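Local structure of BtGH115A (Bacteroides thetaiotaomicron, 5BY3) at residues Arg49-Gln52 with Thr53-Ala57; Ala464-Lys467 with His468-Arg472; Lys281-Gly285 with Gln286-Tyr290; Gly189-Gly192 with Pro193-Glu197. The protein is a family GH115 glycoside hydrolase, a 4-O-methyl-alpha-glucuronidase with specificity for decorated arabinogalactans. One frame throughout, in Å; residues are numbered along the deposited sequence.

All four contacts are local and follow one another in series along the chain, none enclosing or crossing another. Interaction 1 ends helix 38-55 of the N-terminal beta-alpha-beta unit. Interaction 4 starts helix 193-205, whose E201 and R205 form salt bridges with R49 and D50 of interaction 1. Interaction 3 closes the loop from helix 265-283 to strand 290-291; helix 228-235 touches both it and interaction 4, and the nearest atoms of interactions 3 and 4 are about 11 Å apart. Interaction 2 comes last, a turn within helix 462-473. The loop after helix 113-126 approaches interactions 1 and 2, with E133 reaching R49 and S130 to W132 touching R472.

Interaction 1: residues Arg49-Gln52 with Thr53-Ala57; sequences RDLQ and TVLSA
T53 folds its hydroxyl back onto the preceding helical turn, where T53 OG1 donates to R49 O at 2.8 Å. With OG1 anti to the carbonyl carbon (chi1 -51°), the hydroxyl lies beside its own backbone N, and T53 N bonds the same R49 O at 3.1 Å; the two donors arrive from opposite faces of the carbonyl plane. A valine here would probably leave R49 O with the backbone N-H alone of these two donors, and nothing pinning the side chain back on the previous turn. Further backbone bonds run from V54 N to D50 O, from S56 N to Q52 O, and from L55 N and A57 N to L51 O. S56 takes a left-handed conformation and turns the chain out of the helix. Among apolar groups, L51 CD2 lies 4.2 Å from L55 CD1. The Q52 chain bends at chi2 (56°) to lay Q52 NE2 3.5 Å from S56 CA, while OE1 bonds T58. The charged ends of R49 and D50 are engaged elsewhere, with E201 and E133, and with S124 and R205. L51 and L55 touch L22, and L51 also V28 and I30, so the last turn of helix 38-55 rests on strand 28-31 of its own beta-alpha-beta unit and on strand 20-23 outside it.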
loop_
_atom_site.group_PDB
_atom_site.type_symbol
_atom_site.label_atom_id
_atom_site.label_comp_id
_atom_site.label_asym_id
_atom_site.label_seq_id
_atom_site.Cartn_x
_atom_site.Cartn_y
_atom_site.Cartn_z
ATOM N N ARG A 49 -2.500 -10.607 -26.738
ATOM C CA ARG A 49 -3.520 -11.241 -25.906
ATOM C C ARG A 49 -4.778 -10.348 -25.752
ATOM O O ARG A 49 -5.896 -10.837 -25.851
ATOM C CB ARG A 49 -2.904 -11.606 -24.564
ATOM C CG ARG A 49 -3.793 -12.445 -23.689
ATOM C CD ARG A 49 -2.946 -13.051 -22.598
ATOM N NE ARG A 49 -3.144 -12.375 -21.332
ATOM C CZ ARG A 49 -2.374 -12.554 -20.261
ATOM N NH1 ARG A 49 -1.324 -13.367 -20.293
ATOM N NH2 ARG A 49 -2.659 -11.901 -19.146
ATOM N N ASP A 50 -4.563 -9.041 -25.571
ATOM C CA ASP A 50 -5.634 -8.067 -25.374
ATOM C C ASP A 50 -6.288 -7.682 -26.674
ATOM O O ASP A 50 -7.493 -7.529 -26.706
ATOM C CB ASP A 50 -5.122 -6.828 -24.614
ATOM C CG ASP A 50 -4.523 -7.186 -23.261
ATOM O OD1 ASP A 50 -4.776 -8.324 -22.752
ATOM O OD2 ASP A 50 -3.767 -6.344 -22.719
ATOM N N LEU A 51 -5.502 -7.536 -27.745
ATOM C CA LEU A 51 -6.032 -7.358 -29.105
ATOM C C LEU A 51 -7.016 -8.471 -29.539
ATOM O O LEU A 51 -8.066 -8.173 -30.108
ATOM C CB LEU A 51 -4.876 -7.230 -30.114
ATOM C CG LEU A 51 -4.281 -5.820 -30.212
ATOM C CD1 LEU A 51 -2.852 -5.926 -30.705
ATOM C CD2 LEU A 51 -5.084 -4.880 -31.087
ATOM N N GLN A 52 -6.657 -9.732 -29.273
ATOM C CA GLN A 52 -7.549 -10.868 -29.398
ATOM C C GLN A 52 -8.799 -10.754 -28.514
ATOM O O GLN A 52 -9.916 -10.943 -29.005
ATOM C CB GLN A 52 -6.792 -12.169 -29.051
ATOM C CG GLN A 52 -7.407 -13.453 -29.583
ATOM C CD GLN A 52 -7.620 -13.452 -31.106
ATOM O OE1 GLN A 52 -6.669 -13.493 -31.891
ATOM N NE2 GLN A 52 -8.881 -13.408 -31.522
ATOM N N THR A 53 -8.621 -10.478 -27.215
ATOM C CA THR A 53 -9.760 -10.462 -26.285
ATOM C C THR A 53 -10.745 -9.351 -26.684
ATOM O O THR A 53 -11.940 -9.596 -26.834
ATOM C CB THR A 53 -9.308 -10.296 -24.830
ATOM O OG1 THR A 53 -8.289 -11.257 -24.531
ATOM C CG2 THR A 53 -10.452 -10.499 -23.850
ATOM N N VAL A 54 -10.234 -8.145 -26.896
ATOM C CA VAL A 54 -11.097 -6.986 -26.990
ATOM C C VAL A 54 -11.629 -6.913 -28.388
ATOM O O VAL A 54 -12.790 -6.588 -28.556
ATOM C CB VAL A 54 -10.375 -5.664 -26.585
ATOM C CG1 VAL A 54 -11.157 -4.390 -26.974
ATOM C CG2 VAL A 54 -10.118 -5.651 -25.094
ATOM N N LEU A 55 -10.790 -7.232 -29.369
ATOM C CA LEU A 55 -11.097 -6.981 -30.775
ATOM C C LEU A 55 -11.171 -8.221 -31.675
ATOM O O LEU A 55 -11.476 -8.091 -32.847
ATOM C CB LEU A 55 -10.110 -5.974 -31.383
ATOM C CG LEU A 55 -10.259 -4.493 -31.063
ATOM C CD1 LEU A 55 -9.080 -3.769 -31.678
ATOM C CD2 LEU A 55 -11.546 -3.896 -31.621
ATOM N N SER A 56 -10.895 -9.417 -31.162
ATOM C CA SER A 56 -10.897 -10.637 -32.012
ATOM C C SER A 56 -9.889 -10.461 -33.174
ATOM O O SER A 56 -10.126 -10.889 -34.310
ATOM C CB SER A 56 -12.311 -10.970 -32.514
ATOM O OG SER A 56 -13.200 -11.033 -31.417
ATOM N N ALA A 57 -8.777 -9.805 -32.847
ATOM C CA ALA A 57 -7.787 -9.355 -33.807
ATOM C C ALA A 57 -6.456 -10.031 -33.523
ATOM O O ALA A 57 -5.886 -9.860 -32.442
ATOM C CB ALA A 57 -7.658 -7.838 -33.751
#

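Interaction 2: residues Ala464-Lys467 with His468-Arg472; sequences AHLK and HWLER
K467 and E471, one helical turn apart, form an i to i+4 salt bridge on the outer side of the helix. The link is long and weak, K467 NZ lying 3.3 Å from E471 OE2. The lysine chain leaves with CG anti to the backbone N (chi1 -177°), runs extended, and bends at its last torsion (chi4 81°) to bring NZ over to the carboxylate; on the way K467 CG comes 4.0 Å from E471 CD. Backbone i to i+4 bonds hold the turn: H468 N to A464 O, W469 N to H465 O, L470 N to L466 O at 2.9 Å, and E471 N to K467 O. Apolar contact comes from the leucines, L470 CD1 sitting 3.9 Å from L466 CD1. L470 CG also lies against the L466 carbonyl, 3.4 Å from L466 O, and L470 CD2 is in plane at the edge of the W469 ring. On the buried side, H465 bonds D449 and Y442, while W469 NE1 bonds E445 and its ring meets that of Y442 edge-to-face. This segment of helix 462-473 lies between helix 441-452, which supplies these polar partners, and helix 476-495, whose L483, A479 and M486 take the two leucines.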
loop_
_atom_site.group_PDB
_atom_site.type_symbol
_atom_site.label_atom_id
_atom_site.label_comp_id
_atom_site.label_asym_id
_atom_site.label_seq_id
_atom_site.Cartn_x
_atom_site.Cartn_y
_atom_site.Cartn_z
ATOM N N ALA A 464 -12.732 11.134 -6.796
ATOM C CA ALA A 464 -12.789 10.954 -8.244
ATOM C C ALA A 464 -11.960 9.758 -8.742
ATOM O O ALA A 464 -12.340 9.114 -9.728
ATOM C CB ALA A 464 -12.415 12.232 -8.980
ATOM N N HIS A 465 -10.855 9.447 -8.051
ATOM C CA HIS A 465 -10.055 8.251 -8.355
ATOM C C HIS A 465 -10.860 6.969 -8.099
ATOM O O HIS A 465 -10.990 6.144 -8.998
ATOM C CB HIS A 465 -8.732 8.237 -7.588
ATOM C CG HIS A 465 -7.782 7.151 -8.032
ATOM N ND1 HIS A 465 -7.786 5.878 -7.483
ATOM C CD2 HIS A 465 -6.815 7.143 -8.991
ATOM C CE1 HIS A 465 -6.862 5.139 -8.080
ATOM N NE2 HIS A 465 -6.252 5.884 -8.988
ATOM N N LEU A 466 -11.419 6.826 -6.896
ATOM C CA LEU A 466 -12.255 5.654 -6.542
ATOM C C LEU A 466 -13.509 5.499 -7.435
ATOM O O LEU A 466 -13.832 4.399 -7.874
ATOM C CB LEU A 466 -12.656 5.713 -5.045
ATOM C CG LEU A 466 -13.618 4.652 -4.517
ATOM C CD1 LEU A 466 -13.040 3.249 -4.649
ATOM C CD2 LEU A 466 -14.016 4.958 -3.083
ATOM N N LYS A 467 -14.199 6.615 -7.701
ATOM C CA LYS A 467 -15.315 6.634 -8.621
ATOM C C LYS A 467 -14.922 6.095 -10.016
ATOM O O LYS A 467 -15.573 5.210 -10.540
ATOM C CB LYS A 467 -15.835 8.059 -8.714
ATOM C CG LYS A 467 -17.065 8.235 -9.598
ATOM C CD LYS A 467 -17.496 9.697 -9.612
ATOM C CE LYS A 467 -18.205 10.040 -10.903
ATOM N NZ LYS A 467 -19.609 9.578 -10.799
ATOM N N HIS A 468 -13.847 6.618 -10.594
ATOM C CA HIS A 468 -13.389 6.227 -11.908
ATOM C C HIS A 468 -13.039 4.743 -11.914
ATOM O O HIS A 468 -13.232 4.040 -12.933
ATOM C CB HIS A 468 -12.191 7.083 -12.308
ATOM C CG HIS A 468 -11.682 6.800 -13.682
ATOM N ND1 HIS A 468 -10.887 5.705 -13.974
ATOM C CD2 HIS A 468 -11.838 7.474 -14.847
ATOM C CE1 HIS A 468 -10.596 5.705 -15.263
ATOM N NE2 HIS A 468 -11.153 6.772 -15.814
ATOM N N TRP A 469 -12.559 4.256 -10.768
ATOM C CA TRP A 469 -12.096 2.886 -10.655
ATOM C C TRP A 469 -13.290 1.947 -10.622
ATOM O O TRP A 469 -13.297 0.982 -11.384
ATOM C CB TRP A 469 -11.199 2.699 -9.414
ATOM C CG TRP A 469 -10.515 1.337 -9.316
ATOM C CD1 TRP A 469 -9.331 0.961 -9.928
ATOM C CD2 TRP A 469 -10.974 0.171 -8.580
ATOM N NE1 TRP A 469 -9.025 -0.337 -9.591
ATOM C CE2 TRP A 469 -10.014 -0.847 -8.775
ATOM C CE3 TRP A 469 -12.066 -0.083 -7.738
ATOM C CZ2 TRP A 469 -10.117 -2.119 -8.164
ATOM C CZ3 TRP A 469 -12.165 -1.345 -7.119
ATOM C CH2 TRP A 469 -11.200 -2.347 -7.336
ATOM N N LEU A 470 -14.278 2.224 -9.755
ATOM C CA LEU A 470 -15.519 1.377 -9.628
ATOM C C LEU A 470 -16.323 1.382 -10.892
ATOM O O LEU A 470 -16.795 0.321 -11.339
ATOM C CB LEU A 470 -16.451 1.801 -8.455
ATOM C CG LEU A 470 -15.845 1.801 -7.039
ATOM C CD1 LEU A 470 -16.578 2.708 -6.091
ATOM C CD2 LEU A 470 -15.709 0.416 -6.444
ATOM N N GLU A 471 -16.450 2.572 -11.477
ATOM C CA GLU A 471 -17.078 2.723 -12.791
ATOM C C GLU A 471 -16.393 1.861 -13.806
ATOM O O GLU A 471 -17.070 1.169 -14.543
ATOM C CB GLU A 471 -17.114 4.183 -13.249
ATOM C CG GLU A 471 -18.194 4.980 -12.544
ATOM C CD GLU A 471 -18.270 6.416 -12.988
ATOM O OE1 GLU A 471 -17.244 6.956 -13.478
ATOM O OE2 GLU A 471 -19.365 6.990 -12.814
ATOM N N ARG A 472 -15.054 1.866 -13.821
ATOM C CA ARG A 472 -14.307 0.989 -14.755
ATOM C C ARG A 472 -14.470 -0.529 -14.469
ATOM O O ARG A 472 -14.614 -1.310 -15.406
ATOM C CB ARG A 472 -12.827 1.405 -14.858
ATOM C CG ARG A 472 -11.971 0.784 -15.963
ATOM C CD ARG A 472 -10.503 1.076 -15.618
ATOM N NE ARG A 472 -9.986 0.100 -14.631
ATOM C CZ ARG A 472 -8.865 0.193 -13.898
ATOM N NH1 ARG A 472 -8.078 1.250 -13.944
ATOM N NH2 ARG A 472 -8.539 -0.801 -13.065
#

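Interaction 3: residues Lys281-Gly285 with Gln286-Tyr290; sequences KEVAG and QEILY
V283 and Q286 lie three residues apart where helix 265-283 gives out, at a helix-to-strand loop of what is probably the (beta/alpha)8 (TIM) barrel of this family; the loop leads into strand 290-291. Q286 meets the helix end first through its CB, as Q286 CB comes 3.3 Å from V283 O. Its CG stands anti to the backbone N (chi1 -164°) and the chain continues extended, carrying the amide obliquely across the valine, where Q286 OE1 is 4.1 Å from V283 CG2. On the same amide, NE2 makes a weak hydrogen bond to R229 O of helix 228-235. V283 provides the apolar part, packing on I288 and Y290. V283 CG1 lies 3.8 Å from I288 CG1, the two side chains crossing at about a right angle, while I288 CG1 also sits 3.6 Å from V283 O. The same V283 CG1 reaches the hydroxyl end of the tyrosine, 3.6 Å from Y290 OH, as the two side chains slide past each other in opposite directions; F223 and R229 also touch this valine. The extended loop is meanwhile held by backbone bonds from E287 and L289 to M239 of strand 238-239; these link the two outermost strands of the parallel sheet, consistent with closure of the barrel. Y290 has backbone bonds with V340 of strand 339-341 and with P338 just before it. Within the loop, I288 CG2 rests over the centre of one face of the Y290 ring, 3.4 Å above its plane.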
loop_
_atom_site.group_PDB
_atom_site.type_symbol
_atom_site.label_atom_id
_atom_site.label_comp_id
_atom_site.label_asym_id
_atom_site.label_seq_id
_atom_site.Cartn_x
_atom_site.Cartn_y
_atom_site.Cartn_z
ATOM N N LYS A 281 27.536 -13.339 -7.723
ATOM C CA LYS A 281 28.104 -14.020 -8.889
ATOM C C LYS A 281 27.042 -14.427 -9.908
ATOM O O LYS A 281 27.176 -14.116 -11.093
ATOM C CB LYS A 281 28.909 -15.267 -8.485
ATOM C CG LYS A 281 30.334 -15.022 -8.031
ATOM C CD LYS A 281 31.169 -16.289 -8.191
ATOM C CE LYS A 281 32.481 -16.188 -7.420
ATOM N NZ LYS A 281 33.323 -17.423 -7.479
ATOM N N GLU A 282 25.986 -15.103 -9.459
ATOM C CA GLU A 282 24.999 -15.684 -10.395
ATOM C C GLU A 282 23.958 -14.692 -10.968
ATOM O O GLU A 282 23.167 -15.046 -11.855
ATOM C CB GLU A 282 24.312 -16.891 -9.754
ATOM C CG GLU A 282 23.437 -16.532 -8.571
ATOM C CD GLU A 282 22.671 -17.717 -8.008
ATOM O OE1 GLU A 282 22.862 -18.864 -8.475
ATOM O OE2 GLU A 282 21.871 -17.486 -7.080
ATOM N N VAL A 283 24.007 -13.451 -10.483
ATOM C CA VAL A 283 22.936 -12.474 -10.611
ATOM C C VAL A 283 23.462 -11.103 -11.097
ATOM O O VAL A 283 22.688 -10.159 -11.228
ATOM C CB VAL A 283 22.160 -12.443 -9.238
ATOM C CG1 VAL A 283 22.182 -11.112 -8.488
ATOM C CG2 VAL A 283 20.774 -13.058 -9.347
ATOM N N ALA A 284 24.764 -11.010 -11.397
ATOM C CA ALA A 284 25.459 -9.737 -11.751
ATOM C C ALA A 284 25.109 -9.046 -13.103
ATOM O O ALA A 284 25.267 -7.821 -13.251
ATOM C CB ALA A 284 26.971 -9.926 -11.642
ATOM N N GLY A 285 24.674 -9.825 -14.093
ATOM C CA GLY A 285 24.235 -9.259 -15.371
ATOM C C GLY A 285 22.725 -9.288 -15.438
ATOM O O GLY A 285 22.136 -9.926 -16.321
ATOM N N GLN A 286 22.102 -8.615 -14.474
ATOM C CA GLN A 286 20.668 -8.710 -14.266
ATOM C C GLN A 286 20.175 -7.498 -13.496
ATOM O O GLN A 286 20.910 -6.919 -12.699
ATOM C CB GLN A 286 20.324 -10.008 -13.533
ATOM C CG GLN A 286 18.860 -10.406 -13.589
ATOM C CD GLN A 286 18.620 -11.901 -13.407
ATOM O OE1 GLN A 286 19.547 -12.706 -13.232
ATOM N NE2 GLN A 286 17.362 -12.281 -13.466
ATOM N N GLU A 287 18.932 -7.123 -13.773
ATOM C CA GLU A 287 18.256 -6.020 -13.117
ATOM C C GLU A 287 17.908 -6.387 -11.671
ATOM O O GLU A 287 16.961 -7.163 -11.396
ATOM C CB GLU A 287 17.030 -5.602 -13.927
ATOM C CG GLU A 287 17.369 -5.243 -15.381
ATOM C CD GLU A 287 16.183 -5.368 -16.323
ATOM O OE1 GLU A 287 15.600 -6.480 -16.446
ATOM O OE2 GLU A 287 15.843 -4.344 -16.951
ATOM N N ILE A 288 18.736 -5.837 -10.773
ATOM C CA ILE A 288 18.717 -6.090 -9.334
ATOM C C ILE A 288 18.892 -4.760 -8.655
ATOM O O ILE A 288 19.661 -3.919 -9.143
ATOM C CB ILE A 288 19.918 -6.976 -8.885
ATOM C CG1 ILE A 288 19.985 -8.299 -9.677
ATOM C CG2 ILE A 288 19.941 -7.154 -7.355
ATOM C CD1 ILE A 288 18.789 -9.210 -9.460
ATOM N N LEU A 289 18.151 -4.572 -7.560
ATOM C CA LEU A 289 18.393 -3.499 -6.610
ATOM C C LEU A 289 18.959 -4.128 -5.352
ATOM O O LEU A 289 18.287 -4.967 -4.718
ATOM C CB LEU A 289 17.126 -2.710 -6.284
ATOM C CG LEU A 289 16.381 -2.022 -7.435
ATOM C CD1 LEU A 289 15.066 -1.512 -6.864
ATOM C CD2 LEU A 289 17.133 -0.898 -8.151
ATOM N N TYR A 290 20.196 -3.726 -5.018
ATOM C CA TYR A 290 20.976 -4.364 -3.946
ATOM C C TYR A 290 20.674 -3.657 -2.664
ATOM O O TYR A 290 20.959 -2.441 -2.540
ATOM C CB TYR A 290 22.484 -4.316 -4.262
ATOM C CG TYR A 290 22.845 -5.226 -5.402
ATOM C CD1 TYR A 290 23.132 -6.574 -5.161
ATOM C CD2 TYR A 290 22.823 -4.779 -6.739
ATOM C CE1 TYR A 290 23.426 -7.431 -6.188
ATOM C CE2 TYR A 290 23.130 -5.658 -7.786
ATOM C CZ TYR A 290 23.413 -6.973 -7.488
ATOM O OH TYR A 290 23.695 -7.896 -8.462
#

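Interaction 4: residues Gly189-Gly192 with Pro193-Glu197; sequences GEIG and PRTNE
N196 reaches back over the first turn of helix 193-205 to G192, the residue at its N-cap position. From the asparagine backbone, N196 CB lies 3.7 Å from G192 O; CG, held beside its own backbone N and anti to the carbonyl carbon (chi1 -78°), stays at 3.8 Å from that oxygen; and ND2 at the tip closes to 2.9 Å as a hydrogen bond, coming in above the carbonyl plane (49° out of it). N196 ND2 is also 3.3 Å from I191 O. N196 N bonds the same G192 O at 3.2 Å, but in the carbonyl plane, so one residue grips the oxygen with its amide and its backbone. The helix opens with P193 right after the N-cap, and the E183 carboxylate accepts from R194 N and weakly from G192 N. With a leucine at N196 the side-chain grip on G192 O is likely to be lost, the loop entering the helix then being held by the backbone bond alone from this residue. R194 NE and E197 OE1 form a salt bridge at 2.8 Å. T195 OG1 hydrogen-bonds S178 and E183, and T195 CG2 packs 3.7 Å from I191 CG2.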
loop_
_atom_site.group_PDB
_atom_site.type_symbol
_atom_site.label_atom_id
_atom_site.label_comp_id
_atom_site.label_asym_id
_atom_site.label_seq_id
_atom_site.Cartn_x
_atom_site.Cartn_y
_atom_site.Cartn_z
ATOM N N GLY A 189 7.536 -25.343 -0.278
ATOM C CA GLY A 189 6.853 -24.032 -0.311
ATOM C C GLY A 189 7.129 -23.289 -1.597
ATOM O O GLY A 189 7.602 -22.143 -1.580
ATOM N N GLU A 190 6.852 -23.943 -2.718
ATOM C CA GLU A 190 7.277 -23.400 -3.981
ATOM C C GLU A 190 6.208 -22.534 -4.679
ATOM O O GLU A 190 5.082 -22.978 -4.894
ATOM C CB GLU A 190 7.826 -24.498 -4.887
ATOM C CG GLU A 190 8.713 -23.943 -5.995
ATOM C CD GLU A 190 9.303 -25.018 -6.889
ATOM O OE1 GLU A 190 8.547 -25.893 -7.349
ATOM O OE2 GLU A 190 10.530 -24.968 -7.133
ATOM N N ILE A 191 6.613 -21.294 -4.987
ATOM C CA ILE A 191 5.848 -20.289 -5.716
ATOM C C ILE A 191 6.738 -20.104 -6.909
ATOM O O ILE A 191 7.757 -19.411 -6.831
ATOM C CB ILE A 191 5.739 -18.952 -4.919
ATOM C CG1 ILE A 191 5.202 -19.216 -3.501
ATOM C CG2 ILE A 191 5.005 -17.838 -5.713
ATOM C CD1 ILE A 191 5.054 -17.948 -2.652
ATOM N N GLY A 192 6.382 -20.765 -8.000
ATOM C CA GLY A 192 7.335 -21.052 -9.037
ATOM C C GLY A 192 7.348 -20.040 -10.153
ATOM O O GLY A 192 6.802 -18.944 -10.007
ATOM N N PRO A 193 7.978 -20.409 -11.288
ATOM C CA PRO A 193 8.071 -19.475 -12.407
ATOM C C PRO A 193 6.709 -19.014 -12.931
ATOM O O PRO A 193 6.538 -17.818 -13.198
ATOM C CB PRO A 193 8.874 -20.261 -13.485
ATOM C CG PRO A 193 8.820 -21.714 -13.061
ATOM C CD PRO A 193 8.694 -21.682 -11.552
ATOM N N ARG A 194 5.769 -19.937 -13.095
ATOM C CA ARG A 194 4.454 -19.612 -13.682
ATOM C C ARG A 194 3.680 -18.599 -12.811
ATOM O O ARG A 194 3.172 -17.599 -13.315
ATOM C CB ARG A 194 3.646 -20.892 -14.025
ATOM C CG ARG A 194 3.426 -21.163 -15.520
ATOM C CD ARG A 194 4.601 -21.831 -16.213
ATOM N NE ARG A 194 5.666 -20.878 -16.559
ATOM C CZ ARG A 194 6.965 -21.179 -16.699
ATOM N NH1 ARG A 194 7.399 -22.429 -16.524
ATOM N NH2 ARG A 194 7.845 -20.217 -16.995
ATOM N N THR A 195 3.662 -18.801 -11.499
ATOM C CA THR A 195 3.100 -17.787 -10.594
ATOM C C THR A 195 3.781 -16.399 -10.742
ATOM O O THR A 195 3.095 -15.368 -10.844
ATOM C CB THR A 195 3.134 -18.277 -9.161
ATOM O OG1 THR A 195 2.582 -19.604 -9.127
ATOM C CG2 THR A 195 2.360 -17.336 -8.242
ATOM N N ASN A 196 5.107 -16.380 -10.819
ATOM C CA ASN A 196 5.838 -15.116 -10.949
ATOM C C ASN A 196 5.574 -14.361 -12.263
ATOM O O ASN A 196 5.381 -13.137 -12.247
ATOM C CB ASN A 196 7.329 -15.301 -10.632
ATOM C CG ASN A 196 7.590 -15.371 -9.136
ATOM O OD1 ASN A 196 7.638 -14.337 -8.448
ATOM N ND2 ASN A 196 7.717 -16.591 -8.604
ATOM N N GLU A 197 5.494 -15.089 -13.382
ATOM C CA GLU A 197 5.065 -14.478 -14.637
ATOM C C GLU A 197 3.707 -13.769 -14.497
ATOM O O GLU A 197 3.527 -12.660 -15.028
ATOM C CB GLU A 197 5.061 -15.495 -15.767
ATOM C CG GLU A 197 6.450 -16.041 -16.072
ATOM C CD GLU A 197 6.441 -17.207 -17.054
ATOM O OE1 GLU A 197 5.592 -18.126 -16.892
ATOM O OE2 GLU A 197 7.304 -17.209 -17.966
#